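Local coordinates for protein phosphoribosylamine--glycine ligase (Thermotoga maritima, PDB 1VKZ) that catalyses the ATP-dependent joining of glycine to 5-phosphoribosylamine, giving glycinamide ribonucleotide in the second step of de novo purine biosynthesis, at residues A122-E128 against P185-E190; E104-Y109 against K147-L151; L355-V361 against R374-M379; E347-P351 against L395-F401; I68-I73 against R90-F94. One frame throughout, in Å; residues are numbered along the deposited sequence.

Contact 1: A122-E128 against P185-E190; sequences ARFEVAE and PVVIDE
Glu190 holds Arg123 at two points. Its backbone N donates to Arg123 O at 2.7 Å, and its carboxylate OE1 takes the N-H of Arg123 N at 3.2 Å, meeting it from above the carboxylate plane. With CG anti to the backbone N (chi1 163°), the extended chain carries the Glu190 carboxylate alongside the Arg123 backbone. The two side chains cross at about a right angle, guanidinium and carboxylate planes 68° apart, and the ion pair they form, Arg123 NH2 to Glu190 OE2 at 4.0 Å, is long. From here strands 124-127 and 186-190 run antiparallel, and Ala127 and Val186 exchange two further backbone bonds. One face carries Phe124, Val126, Val187 and Asp189, with Phe124 CB on Val187 CG1 at 3.7 Å; helix 107-116 packs there. On the other, Ala127 CB touches Val186 CG2 and Ile188 CD1 beneath helix 130-137. Beyond the strand, Glu128 CG rests 3.4 Å from Pro185 CG. Reciprocal backbone bonds thus fix an edge strand of the ATP-grasp domain to a strand of the predicted ATP-binding region, whose buried Asp189 directs its carboxylate to two lysines, Lys147 and Lys111.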
# COMPACT_ATOMS: atom_id res chain seq x y z
N ALA A 122 13.97 12.21 -8.11
CA ALA A 122 14.43 13.50 -7.65
C ALA A 122 15.87 13.44 -7.28
O ALA A 122 16.35 12.41 -6.81
CB ALA A 122 13.62 13.96 -6.45
N ARG A 123 16.55 14.55 -7.47
CA ARG A 123 17.90 14.75 -6.99
C ARG A 123 17.87 14.65 -5.46
O ARG A 123 16.88 14.99 -4.83
CB ARG A 123 18.40 16.11 -7.45
CG ARG A 123 19.87 16.19 -7.76
CD ARG A 123 20.31 17.56 -8.31
NE ARG A 123 19.49 18.65 -7.77
CZ ARG A 123 19.56 19.14 -6.52
NH1 ARG A 123 20.42 18.65 -5.63
NH2 ARG A 123 18.74 20.12 -6.15
N PHE A 124 18.96 14.16 -4.88
CA PHE A 124 18.98 13.77 -3.48
C PHE A 124 20.39 13.74 -2.93
O PHE A 124 21.33 13.55 -3.67
CB PHE A 124 18.39 12.34 -3.33
CG PHE A 124 19.30 11.27 -3.86
CD1 PHE A 124 19.30 10.93 -5.21
CD2 PHE A 124 20.22 10.63 -3.02
CE1 PHE A 124 20.20 9.96 -5.70
CE2 PHE A 124 21.09 9.68 -3.52
CZ PHE A 124 21.09 9.37 -4.86
N GLU A 125 20.52 13.88 -1.61
CA GLU A 125 21.76 13.55 -0.91
C GLU A 125 21.43 12.63 0.25
O GLU A 125 20.27 12.51 0.63
CB GLU A 125 22.43 14.81 -0.35
CG GLU A 125 22.83 15.88 -1.37
CD GLU A 125 24.07 15.54 -2.18
OE1 GLU A 125 24.58 14.40 -2.09
OE2 GLU A 125 24.54 16.44 -2.91
N VAL A 126 22.45 12.01 0.82
CA VAL A 126 22.28 11.17 2.01
C VAL A 126 22.95 11.80 3.22
O VAL A 126 24.16 12.08 3.21
CB VAL A 126 22.88 9.77 1.80
CG1 VAL A 126 22.69 8.90 3.06
CG2 VAL A 126 22.24 9.10 0.56
N ALA A 127 22.17 12.03 4.27
CA ALA A 127 22.71 12.50 5.54
C ALA A 127 22.63 11.38 6.58
O ALA A 127 21.53 10.95 6.96
CB ALA A 127 21.97 13.76 6.01
N GLU A 128 23.81 10.92 7.00
CA GLU A 128 23.96 9.87 7.98
C GLU A 128 24.05 10.41 9.40
O GLU A 128 23.81 9.67 10.35
CB GLU A 128 25.20 9.01 7.64
CG GLU A 128 24.83 7.70 6.95
CD GLU A 128 25.92 7.10 6.08
OE1 GLU A 128 27.10 7.01 6.54
OE2 GLU A 128 25.59 6.70 4.93
N PRO A 185 20.35 6.89 8.54
CA PRO A 185 20.49 7.92 7.53
C PRO A 185 19.16 8.43 7.04
O PRO A 185 18.13 7.75 7.21
CB PRO A 185 21.23 7.20 6.39
CG PRO A 185 21.88 6.00 7.04
CD PRO A 185 21.00 5.63 8.16
N VAL A 186 19.18 9.61 6.44
CA VAL A 186 18.02 10.15 5.75
C VAL A 186 18.38 10.57 4.33
O VAL A 186 19.50 10.95 4.04
CB VAL A 186 17.38 11.34 6.49
CG1 VAL A 186 16.99 10.94 7.88
CG2 VAL A 186 18.32 12.56 6.51
N VAL A 187 17.40 10.44 3.46
CA VAL A 187 17.48 11.01 2.12
C VAL A 187 16.98 12.46 2.20
O VAL A 187 15.98 12.78 2.85
CB VAL A 187 16.59 10.23 1.08
CG1 VAL A 187 16.82 10.75 -0.34
CG2 VAL A 187 16.88 8.71 1.17
N ILE A 188 17.69 13.34 1.52
CA ILE A 188 17.20 14.68 1.32
C ILE A 188 16.81 14.67 -0.14
O ILE A 188 17.63 14.40 -0.99
CB ILE A 188 18.28 15.70 1.64
CG1 ILE A 188 19.00 15.29 2.95
CG2 ILE A 188 17.65 17.09 1.73
CD1 ILE A 188 20.26 16.06 3.27
N ASP A 189 15.53 14.89 -0.42
CA ASP A 189 15.04 14.78 -1.77
C ASP A 189 14.67 16.18 -2.26
O ASP A 189 14.09 17.00 -1.54
CB ASP A 189 13.82 13.85 -1.80
CG ASP A 189 13.91 12.75 -2.90
OD1 ASP A 189 14.96 12.66 -3.57
OD2 ASP A 189 12.96 11.95 -3.17
N GLU A 190 15.02 16.45 -3.50
CA GLU A 190 14.58 17.65 -4.16
C GLU A 190 13.07 17.55 -4.28
O GLU A 190 12.57 16.59 -4.86
CB GLU A 190 15.26 17.71 -5.51
CG GLU A 190 14.65 18.67 -6.50
CD GLU A 190 15.15 18.42 -7.91
OE1 GLU A 190 15.08 17.24 -8.41
OE2 GLU A 190 15.61 19.43 -8.51

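Contact 2: E104-Y109 against K147-L151; sequences EGSKVY and KADGL
Asp149 reaches across to the start of helix 107-116, and each part of its side chain meets something there. CB lies 3.7 Å from Val108 CG2, the two side chains crossing at about a right angle. CG sits anti to the backbone N (chi1 -175°), which carries the carboxylate over to the first turn of the helix. OD1, at the tip, accepts twice: Ser106 OG donates at 2.6 Å to its syn lone pair, while Val108 N approaches at 2.8 Å on the anti side, 35° out of the carboxylate plane. OD2 lies farther from Ser106 OG, at 3.1 Å. The serine hydroxyl gives its proton to Asp149 and accepts from Tyr109 N, and thus serves as N-cap of the helix. The Asp149 backbone joins in as well, for Lys107 N donates to Asp149 O at 2.7 Å, in the carbonyl plane and on a lone pair. Lys107 then passes along the end of the strand, its CD 3.3 Å from Ala148 O and 3.9 Å from Lys147 CB, before its amino group pairs with Glu285, a predicted magnesium ligand. One helix N-H and the capping hydroxyl grip OD1, which would probably stabilise the negative charge of the aspartate, while Lys107 N holds its backbone oxygen; together they fix the helix start to a loop of the predicted ATP-binding region.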
# COMPACT_ATOMS: atom_id res chain seq x y z
N GLU A 104 12.08 -1.18 -0.85
CA GLU A 104 11.14 -0.52 0.06
C GLU A 104 11.80 -0.26 1.40
O GLU A 104 11.57 0.77 2.00
CB GLU A 104 9.82 -1.29 0.26
CG GLU A 104 8.81 -0.49 1.13
CD GLU A 104 7.46 -1.19 1.47
OE1 GLU A 104 6.87 -1.99 0.69
OE2 GLU A 104 6.93 -0.87 2.56
N GLY A 105 12.61 -1.20 1.87
CA GLY A 105 13.13 -1.17 3.24
C GLY A 105 14.21 -0.14 3.57
O GLY A 105 14.36 0.25 4.72
N SER A 106 14.98 0.22 2.56
CA SER A 106 16.03 1.20 2.64
C SER A 106 15.80 2.23 1.55
O SER A 106 16.12 1.99 0.38
CB SER A 106 17.38 0.55 2.41
OG SER A 106 18.42 1.51 2.43
N LYS A 107 15.26 3.39 1.94
CA LYS A 107 15.04 4.46 1.02
C LYS A 107 16.36 4.98 0.43
O LYS A 107 16.38 5.46 -0.68
CB LYS A 107 14.23 5.55 1.68
CG LYS A 107 12.77 5.21 1.79
CD LYS A 107 11.92 6.40 2.30
CE LYS A 107 10.43 6.02 2.44
NZ LYS A 107 9.80 5.93 1.09
N VAL A 108 17.46 4.85 1.17
CA VAL A 108 18.77 5.18 0.63
C VAL A 108 19.20 4.21 -0.45
O VAL A 108 19.66 4.64 -1.52
CB VAL A 108 19.84 5.16 1.70
CG1 VAL A 108 21.19 5.50 1.08
CG2 VAL A 108 19.48 6.15 2.81
N TYR A 109 19.10 2.90 -0.18
CA TYR A 109 19.41 1.93 -1.20
C TYR A 109 18.59 2.21 -2.44
O TYR A 109 19.10 2.14 -3.54
CB TYR A 109 19.19 0.51 -0.72
CG TYR A 109 19.31 -0.54 -1.83
CD1 TYR A 109 20.55 -1.04 -2.19
CD2 TYR A 109 18.20 -1.00 -2.51
CE1 TYR A 109 20.67 -2.01 -3.19
CE2 TYR A 109 18.31 -1.95 -3.51
CZ TYR A 109 19.55 -2.44 -3.84
OH TYR A 109 19.67 -3.37 -4.82
N LYS A 147 13.54 12.05 4.23
CA LYS A 147 12.97 10.73 4.26
C LYS A 147 13.84 9.79 5.06
O LYS A 147 15.01 9.61 4.75
CB LYS A 147 12.84 10.17 2.84
CG LYS A 147 12.25 11.12 1.83
CD LYS A 147 11.77 10.33 0.61
CE LYS A 147 12.34 10.90 -0.67
NZ LYS A 147 11.77 10.27 -1.92
N ALA A 148 13.25 9.17 6.07
CA ALA A 148 13.92 8.12 6.83
C ALA A 148 14.35 6.95 5.96
O ALA A 148 13.56 6.45 5.18
CB ALA A 148 13.00 7.64 7.91
N ASP A 149 15.58 6.50 6.10
CA ASP A 149 16.02 5.33 5.34
C ASP A 149 15.10 4.14 5.56
O ASP A 149 14.67 3.51 4.60
CB ASP A 149 17.46 4.90 5.69
CG ASP A 149 17.96 3.74 4.79
OD1 ASP A 149 17.50 3.63 3.65
OD2 ASP A 149 18.83 2.91 5.11
N GLY A 150 14.83 3.83 6.82
CA GLY A 150 14.09 2.64 7.17
C GLY A 150 12.60 2.83 7.18
O GLY A 150 12.07 3.92 6.95
N LEU A 151 11.92 1.72 7.44
CA LEU A 151 10.47 1.71 7.56
C LEU A 151 10.09 2.55 8.77
O LEU A 151 10.76 2.49 9.82
CB LEU A 151 9.98 0.28 7.74
CG LEU A 151 10.45 -0.72 6.69
CD1 LEU A 151 10.13 -2.13 7.17
CD2 LEU A 151 9.79 -0.42 5.35

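Contact 3: L355-V361 against R374-M379; sequences LIFFAGV and RVLHCM
Met379, a selenomethionine, packs between Leu355 and Phe357 at the close-fitting end of this strand pair. Its CG lies 3.7 Å from Leu355 CG and 3.5 Å from Phe357 CE2. The chain then bends at chi2 (-61°) to bring SE within 4.7 Å of the Phe357 ring centroid, an oblique Met-aromatic contact. On the same face His377 CB meets the edge of the Phe357 ring, and the imidazole has Phe357 O and Ala359 CB at its own edge, while ND1 is hydrogen-bonded to Asp330. The face bearing Ile356, Phe358 and Leu376 is also closely packed: Ile356 CG2 lies over the centre of the Phe358 ring, 4.0 Å above its plane. The main chains are bonded reciprocally between Phe357 and His377, with His377 N to Phe357 O at 2.7 Å. Toward Ala359 and Arg374 the fit is looser and partly exposed. There Ala359 CB meets mainly the backbone oxygen of Arg374, whose guanidinium leads away to Gly231 and Asp292. Gly360 N donates to Arg374 O at 2.8 Å as the chain bends through an inverse gamma turn centred on this glycine. The two strands are an antiparallel pair within a six-stranded sheet, strand 356-364 broken by the gamma turn and strand 374-382 carrying, on its other side, a classic beta bulge in which Val375 and Leu376 both face Leu333.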
# COMPACT_ATOMS: atom_id res chain seq x y z
N LEU A 355 -20.97 -4.86 0.04
CA LEU A 355 -19.61 -5.29 -0.01
C LEU A 355 -18.80 -4.50 1.00
O LEU A 355 -18.52 -3.34 0.81
CB LEU A 355 -19.04 -5.09 -1.40
CG LEU A 355 -17.68 -5.73 -1.58
CD1 LEU A 355 -17.76 -7.22 -1.26
CD2 LEU A 355 -17.19 -5.49 -3.02
N ILE A 356 -18.40 -5.18 2.06
CA ILE A 356 -17.53 -4.60 3.07
C ILE A 356 -16.26 -5.43 3.14
O ILE A 356 -16.31 -6.64 3.00
CB ILE A 356 -18.22 -4.58 4.46
CG1 ILE A 356 -19.54 -3.84 4.38
CG2 ILE A 356 -17.34 -3.89 5.54
CD1 ILE A 356 -20.31 -3.92 5.62
N PHE A 357 -15.13 -4.76 3.31
CA PHE A 357 -13.89 -5.42 3.64
C PHE A 357 -13.56 -4.99 5.04
O PHE A 357 -13.64 -3.83 5.36
CB PHE A 357 -12.79 -5.04 2.68
CG PHE A 357 -13.05 -5.47 1.27
CD1 PHE A 357 -13.29 -6.81 0.98
CD2 PHE A 357 -13.02 -4.56 0.25
CE1 PHE A 357 -13.51 -7.22 -0.33
CE2 PHE A 357 -13.26 -4.97 -1.05
CZ PHE A 357 -13.50 -6.29 -1.34
N PHE A 358 -13.19 -5.95 5.87
CA PHE A 358 -12.94 -5.76 7.27
C PHE A 358 -11.47 -5.67 7.52
O PHE A 358 -10.66 -6.37 6.89
CB PHE A 358 -13.51 -6.93 8.05
CG PHE A 358 -15.00 -7.06 7.95
CD1 PHE A 358 -15.58 -7.76 6.92
CD2 PHE A 358 -15.82 -6.49 8.90
CE1 PHE A 358 -16.93 -7.87 6.81
CE2 PHE A 358 -17.19 -6.61 8.80
CZ PHE A 358 -17.74 -7.30 7.75
N ALA A 359 -11.10 -4.83 8.47
CA ALA A 359 -9.70 -4.66 8.85
C ALA A 359 -9.64 -4.72 10.36
O ALA A 359 -9.57 -5.81 10.94
CB ALA A 359 -9.17 -3.34 8.33
N GLY A 360 -9.70 -3.56 11.01
CA GLY A 360 -9.62 -3.50 12.47
C GLY A 360 -10.92 -3.90 13.16
O GLY A 360 -11.55 -3.08 13.83
N VAL A 361 -11.31 -5.16 13.02
CA VAL A 361 -12.47 -5.69 13.74
C VAL A 361 -12.10 -6.94 14.49
O VAL A 361 -11.30 -7.72 14.00
CB VAL A 361 -13.64 -6.05 12.81
CG1 VAL A 361 -14.13 -4.79 12.08
CG2 VAL A 361 -13.25 -7.19 11.83
N ARG A 374 -8.25 1.67 11.17
CA ARG A 374 -9.21 1.54 10.10
C ARG A 374 -10.01 0.27 10.36
O ARG A 374 -9.45 -0.84 10.47
CB ARG A 374 -8.50 1.51 8.75
CG ARG A 374 -7.64 2.76 8.58
CD ARG A 374 -7.09 3.01 7.18
NE ARG A 374 -6.00 2.10 6.83
CZ ARG A 374 -5.46 2.03 5.62
NH1 ARG A 374 -5.89 2.81 4.65
NH2 ARG A 374 -4.49 1.18 5.40
N VAL A 375 -11.33 0.45 10.43
CA VAL A 375 -12.23 -0.59 10.88
C VAL A 375 -12.77 -1.31 9.67
O VAL A 375 -12.52 -2.52 9.47
CB VAL A 375 -13.36 0.02 11.77
CG1 VAL A 375 -14.23 -1.06 12.45
CG2 VAL A 375 -12.75 0.89 12.82
N LEU A 376 -13.47 -0.56 8.84
CA LEU A 376 -14.16 -1.13 7.68
C LEU A 376 -13.89 -0.36 6.40
O LEU A 376 -13.72 0.86 6.41
CB LEU A 376 -15.69 -1.14 7.89
CG LEU A 376 -16.15 -1.90 9.13
CD1 LEU A 376 -17.47 -1.38 9.64
CD2 LEU A 376 -16.24 -3.38 8.84
N HIS A 377 -13.95 -1.10 5.30
CA HIS A 377 -13.98 -0.55 3.99
C HIS A 377 -15.36 -0.80 3.42
O HIS A 377 -15.75 -1.93 3.21
CB HIS A 377 -12.88 -1.21 3.19
CG HIS A 377 -11.55 -1.04 3.83
ND1 HIS A 377 -10.58 -0.20 3.32
CD2 HIS A 377 -11.04 -1.54 4.99
CE1 HIS A 377 -9.53 -0.22 4.12
NE2 HIS A 377 -9.78 -1.03 5.13
N CYS A 378 -16.12 0.28 3.20
CA CYS A 378 -17.41 0.21 2.52
C CYS A 378 -17.29 0.43 1.00
O CYS A 378 -16.83 1.47 0.54
CB CYS A 378 -18.36 1.21 3.12
SG CYS A 378 -18.81 0.77 4.81
N MSE A 379 -17.66 -0.59 0.23
CA MSE A 379 -17.48 -0.54 -1.22
C MSE A 379 -18.78 -0.15 -1.91
O MSE A 379 -19.85 -0.62 -1.53
CB MSE A 379 -16.99 -1.88 -1.80
CG MSE A 379 -15.79 -2.53 -1.09
SE MSE A 379 -14.16 -1.41 -1.11
CE MSE A 379 -14.32 -0.69 0.42

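Contact 4: E347-P351 against L395-F401; sequences EITLP and LAEKVHF
Thr349 and His400 exchange both of their backbone bonds. Thr349 N donates to His400 O at 2.8 Å, and His400 N returns to Thr349 O at 3.0 Å; in each case the donor lies in the carbonyl plane, and the return bond is the straighter, 169° at the hydrogen. Weaker CA-H contacts flank this pair, Ile348 CA approaching His400 O and Val399 CA approaching Thr349 O. The result is a single antiparallel bridge in the C domain, joining the loop between strands 327-334 and 356-364 to the chain just after helix 385-398. At one end of it Ile348 and Phe401 lie side by side, pointing the same way, with Ile348 CG1 3.8 Å from Phe401 CB. CG of Phe401 lies between the backbone N and the carbonyl carbon (chi1 55°), which turns the ring away from the 347-351 segment toward Val375, Thr370 and Leu333. At the other end Pro351 fits against the end of the helix. Its CD touches Val399 CG2 at 3.5 Å, its CG presses on Leu395 CD1 at 3.5 Å, tighter than usual van der Waals contact, and its CB meets the aliphatic part of Lys398 at CD, 3.8 Å away. The side chains of Leu350 and Val399 lie side by side, Leu350 CD2 4.1 Å from Val399 CG1; Leu350 continues onto Ile356 and Phe358, Val399 onto Leu376 and Leu333.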
# COMPACT_ATOMS: atom_id res chain seq x y z
N GLU A 347 -18.83 -1.28 19.65
CA GLU A 347 -19.66 -2.32 19.02
C GLU A 347 -20.15 -1.91 17.62
O GLU A 347 -20.66 -0.82 17.43
CB GLU A 347 -20.84 -2.71 19.91
CG GLU A 347 -21.61 -3.94 19.42
CD GLU A 347 -22.73 -4.35 20.35
OE1 GLU A 347 -22.64 -4.06 21.57
OE2 GLU A 347 -23.69 -4.97 19.86
N ILE A 348 -19.98 -2.81 16.65
CA ILE A 348 -20.28 -2.53 15.25
C ILE A 348 -21.57 -3.17 14.79
O ILE A 348 -21.72 -4.39 14.80
CB ILE A 348 -19.13 -3.03 14.35
CG1 ILE A 348 -17.80 -2.38 14.74
CG2 ILE A 348 -19.45 -2.79 12.88
CD1 ILE A 348 -16.61 -3.26 14.44
N THR A 349 -22.51 -2.34 14.36
CA THR A 349 -23.73 -2.82 13.72
C THR A 349 -23.55 -2.77 12.21
O THR A 349 -23.09 -1.77 11.66
CB THR A 349 -24.95 -2.03 14.19
OG1 THR A 349 -25.44 -2.59 15.41
CG2 THR A 349 -26.12 -2.22 13.23
N LEU A 350 -23.88 -3.88 11.57
CA LEU A 350 -23.69 -4.07 10.13
C LEU A 350 -25.03 -4.32 9.48
O LEU A 350 -25.91 -4.91 10.09
CB LEU A 350 -22.82 -5.29 9.85
CG LEU A 350 -21.31 -5.25 10.06
CD1 LEU A 350 -20.79 -6.60 9.62
CD2 LEU A 350 -20.60 -4.11 9.31
N PRO A 351 -25.20 -3.87 8.24
CA PRO A 351 -26.39 -4.20 7.46
C PRO A 351 -26.51 -5.67 7.01
O PRO A 351 -25.57 -6.46 7.15
CB PRO A 351 -26.26 -3.30 6.23
CG PRO A 351 -24.82 -2.97 6.15
CD PRO A 351 -24.32 -2.92 7.53
N LEU A 395 -23.98 2.65 1.93
CA LEU A 395 -23.55 1.57 2.82
C LEU A 395 -22.90 2.13 4.09
O LEU A 395 -23.19 1.67 5.18
CB LEU A 395 -22.59 0.61 2.11
CG LEU A 395 -22.14 -0.62 2.89
CD1 LEU A 395 -23.29 -1.30 3.54
CD2 LEU A 395 -21.39 -1.60 1.99
N ALA A 396 -22.05 3.13 3.97
CA ALA A 396 -21.39 3.65 5.16
C ALA A 396 -22.41 4.20 6.20
O ALA A 396 -22.19 4.07 7.43
CB ALA A 396 -20.34 4.69 4.77
N GLU A 397 -23.51 4.79 5.71
CA GLU A 397 -24.60 5.27 6.57
C GLU A 397 -25.31 4.13 7.30
O GLU A 397 -25.85 4.34 8.38
CB GLU A 397 -25.63 6.08 5.76
CG GLU A 397 -25.10 7.30 5.00
CD GLU A 397 -25.94 7.64 3.76
OE1 GLU A 397 -27.19 7.49 3.83
OE2 GLU A 397 -25.38 8.07 2.72
N LYS A 398 -25.33 2.93 6.71
CA LYS A 398 -25.98 1.75 7.34
C LYS A 398 -25.11 1.10 8.41
O LYS A 398 -25.57 0.27 9.19
CB LYS A 398 -26.32 0.68 6.30
CG LYS A 398 -27.47 1.00 5.37
CD LYS A 398 -27.92 -0.27 4.62
CE LYS A 398 -28.98 0.03 3.56
NZ LYS A 398 -28.42 0.90 2.48
N VAL A 399 -23.84 1.46 8.41
CA VAL A 399 -22.85 0.79 9.24
C VAL A 399 -22.59 1.71 10.41
O VAL A 399 -22.33 2.90 10.19
CB VAL A 399 -21.55 0.50 8.45
CG1 VAL A 399 -20.48 -0.06 9.36
CG2 VAL A 399 -21.79 -0.48 7.33
N HIS A 400 -22.66 1.20 11.64
CA HIS A 400 -22.46 2.04 12.82
C HIS A 400 -21.53 1.45 13.87
O HIS A 400 -21.53 0.25 14.15
CB HIS A 400 -23.79 2.36 13.46
CG HIS A 400 -23.72 2.88 14.88
ND1 HIS A 400 -23.27 4.15 15.19
CD2 HIS A 400 -24.15 2.34 16.05
CE1 HIS A 400 -23.38 4.34 16.50
NE2 HIS A 400 -23.90 3.26 17.04
N PHE A 401 -20.71 2.33 14.42
CA PHE A 401 -20.07 2.08 15.69
C PHE A 401 -19.73 3.44 16.23
O PHE A 401 -19.69 4.39 15.47
CB PHE A 401 -18.85 1.18 15.58
CG PHE A 401 -17.82 1.66 14.61
CD1 PHE A 401 -17.91 1.33 13.26
CD2 PHE A 401 -16.75 2.44 15.04
CE1 PHE A 401 -16.96 1.74 12.38
CE2 PHE A 401 -15.79 2.86 14.14
CZ PHE A 401 -15.90 2.52 12.82

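Contact 5: I68-I73 against R90-F94; sequences IPEEDI and RSNVF
Ile68 begins the contact by resting CG2 against the amide of Asn92, 3.6 Å from ND2, with its own carbonyl oxygen at the edge of the Arg90 guanidinium. At Pro69 the grip becomes polar: Asn92 ND2 donates to Pro69 O at 2.7 Å. The acceptor lies in the amide plane of Asn92, whereas the N-H arrives 44° above the carbonyl plane of Pro69. Glu70 follows, bent at chi2 (72°), and its OE2 takes a bond from Ser91 OG at 3.0 Å, nearly along the C-O axis. Its carboxylate plane stands 78° from the Asn92 amide; Glu70 OE2 and Asn92 OD1, 3.0 Å apart, are both acceptors and not hydrogen-bonded. The Arg90 charge is near but beyond salt-bridge range. Glu71 turns away to His19. Asp72 brings OD1 within 3.4 Å of Phe94 CB, its carboxylate plane steep to the Phe94 ring, while OD2 is buried with no partner in the model. Ile73 then closes the pair through its backbone. Ile73 N donates to Asn92 O at 2.9 Å, and Phe94 N to Ile73 O at 2.7 Å, as Ile73 CB packs on Val93 CG2 at 3.9 Å. Arg90 to Val93 form a type I turn that offers Asn92 to the 68-73 segment. Asn92 thus uses both its amide and its backbone oxygen, holding the loop that leads into edge strand 73-74 of the N domain's parallel sheet. The buried Asp72 carboxylate may have a raised pKa.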
# COMPACT_ATOMS: atom_id res chain seq x y z
N ILE A 68 3.28 -24.98 5.35
CA ILE A 68 2.50 -24.81 4.13
C ILE A 68 3.22 -25.42 2.91
O ILE A 68 4.38 -25.09 2.64
CB ILE A 68 2.26 -23.32 3.87
CG1 ILE A 68 1.68 -22.63 5.11
CG2 ILE A 68 1.34 -23.16 2.65
CD1 ILE A 68 1.67 -21.13 5.00
N PRO A 69 2.55 -26.27 2.16
CA PRO A 69 3.17 -26.92 1.00
C PRO A 69 3.33 -25.98 -0.20
O PRO A 69 2.96 -24.80 -0.09
CB PRO A 69 2.20 -28.05 0.68
CG PRO A 69 0.87 -27.49 1.11
CD PRO A 69 1.14 -26.69 2.35
N GLU A 70 3.86 -26.46 -1.33
CA GLU A 70 3.80 -25.62 -2.55
C GLU A 70 2.38 -25.50 -3.05
O GLU A 70 1.65 -26.48 -3.12
CB GLU A 70 4.70 -26.10 -3.68
CG GLU A 70 5.92 -25.21 -3.86
CD GLU A 70 6.92 -25.39 -2.74
OE1 GLU A 70 6.92 -26.48 -2.09
OE2 GLU A 70 7.72 -24.44 -2.52
N GLU A 71 2.06 -24.29 -3.49
CA GLU A 71 0.73 -23.66 -3.38
C GLU A 71 0.97 -22.29 -2.77
O GLU A 71 1.87 -22.14 -1.98
CB GLU A 71 -0.28 -24.43 -2.53
CG GLU A 71 -0.35 -24.11 -1.04
CD GLU A 71 -1.17 -25.20 -0.34
OE1 GLU A 71 -1.41 -26.25 -0.99
OE2 GLU A 71 -1.55 -25.05 0.84
N ASP A 72 0.14 -21.33 -3.11
CA ASP A 72 0.51 -19.92 -3.02
C ASP A 72 0.44 -19.30 -1.64
O ASP A 72 -0.56 -19.47 -0.97
CB ASP A 72 -0.32 -19.08 -3.99
CG ASP A 72 0.50 -17.95 -4.60
OD1 ASP A 72 1.52 -17.58 -3.97
OD2 ASP A 72 0.27 -17.40 -5.70
N ILE A 73 1.48 -18.55 -1.26
CA ILE A 73 1.43 -17.63 -0.09
C ILE A 73 1.54 -16.19 -0.55
O ILE A 73 2.54 -15.81 -1.18
CB ILE A 73 2.60 -17.86 0.91
CG1 ILE A 73 2.82 -19.32 1.20
CG2 ILE A 73 2.38 -17.07 2.23
CD1 ILE A 73 1.69 -19.99 1.83
N ARG A 90 11.49 -19.16 1.18
CA ARG A 90 10.56 -20.15 0.65
C ARG A 90 10.00 -19.74 -0.68
O ARG A 90 9.39 -18.68 -0.78
CB ARG A 90 9.42 -20.35 1.63
CG ARG A 90 9.82 -21.05 2.89
CD ARG A 90 9.92 -22.56 2.74
NE ARG A 90 8.62 -23.14 2.38
CZ ARG A 90 8.33 -24.44 2.39
NH1 ARG A 90 9.22 -25.36 2.77
NH2 ARG A 90 7.11 -24.81 2.04
N SER A 91 10.17 -20.59 -1.69
CA SER A 91 9.64 -20.40 -3.06
C SER A 91 8.08 -20.30 -3.16
O SER A 91 7.52 -19.92 -4.18
CB SER A 91 10.15 -21.52 -3.95
OG SER A 91 10.15 -22.77 -3.28
N ASN A 92 7.42 -20.66 -2.07
CA ASN A 92 5.99 -20.53 -1.85
C ASN A 92 5.38 -19.14 -1.89
O ASN A 92 4.18 -18.92 -2.14
CB ASN A 92 5.74 -20.99 -0.42
CG ASN A 92 5.07 -22.25 -0.38
OD1 ASN A 92 5.34 -23.08 -1.21
ND2 ASN A 92 4.16 -22.42 0.56
N VAL A 93 6.21 -18.22 -1.47
CA VAL A 93 5.76 -16.89 -1.14
C VAL A 93 5.83 -15.99 -2.36
O VAL A 93 6.86 -15.88 -3.01
CB VAL A 93 6.56 -16.35 0.06
CG1 VAL A 93 6.13 -14.96 0.40
CG2 VAL A 93 6.40 -17.32 1.27
N PHE A 94 4.71 -15.38 -2.70
CA PHE A 94 4.64 -14.60 -3.90
C PHE A 94 5.00 -13.15 -3.56
O PHE A 94 4.17 -12.28 -3.46
CB PHE A 94 3.25 -14.73 -4.58
CG PHE A 94 3.17 -14.01 -5.92
CD1 PHE A 94 4.12 -14.25 -6.90
CD2 PHE A 94 2.20 -13.05 -6.15
CE1 PHE A 94 4.07 -13.57 -8.11
CE2 PHE A 94 2.12 -12.39 -7.36
CZ PHE A 94 3.06 -12.65 -8.34

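How the contacts relate
From the N terminus, contact 5 closes first, joining the approach to strand 73-74 to the chain ahead of helix 98-105 within the N domain. Contacts 2 and 1 then cross: 104-109 reaches 147-151, while 122-128 reaches 185-190, so their loops overlap along the sequence. Their centres are 10 Å apart, and they touch through the shared sheet, in which strands 144-148 and 186-190 are neighbours. In the C domain, contact 3 is nested inside the loop closed by contact 4, and the two pack directly together. Contacts 1 and 3 lie on opposite sides of the chain's centre, their centres about 37 Å apart.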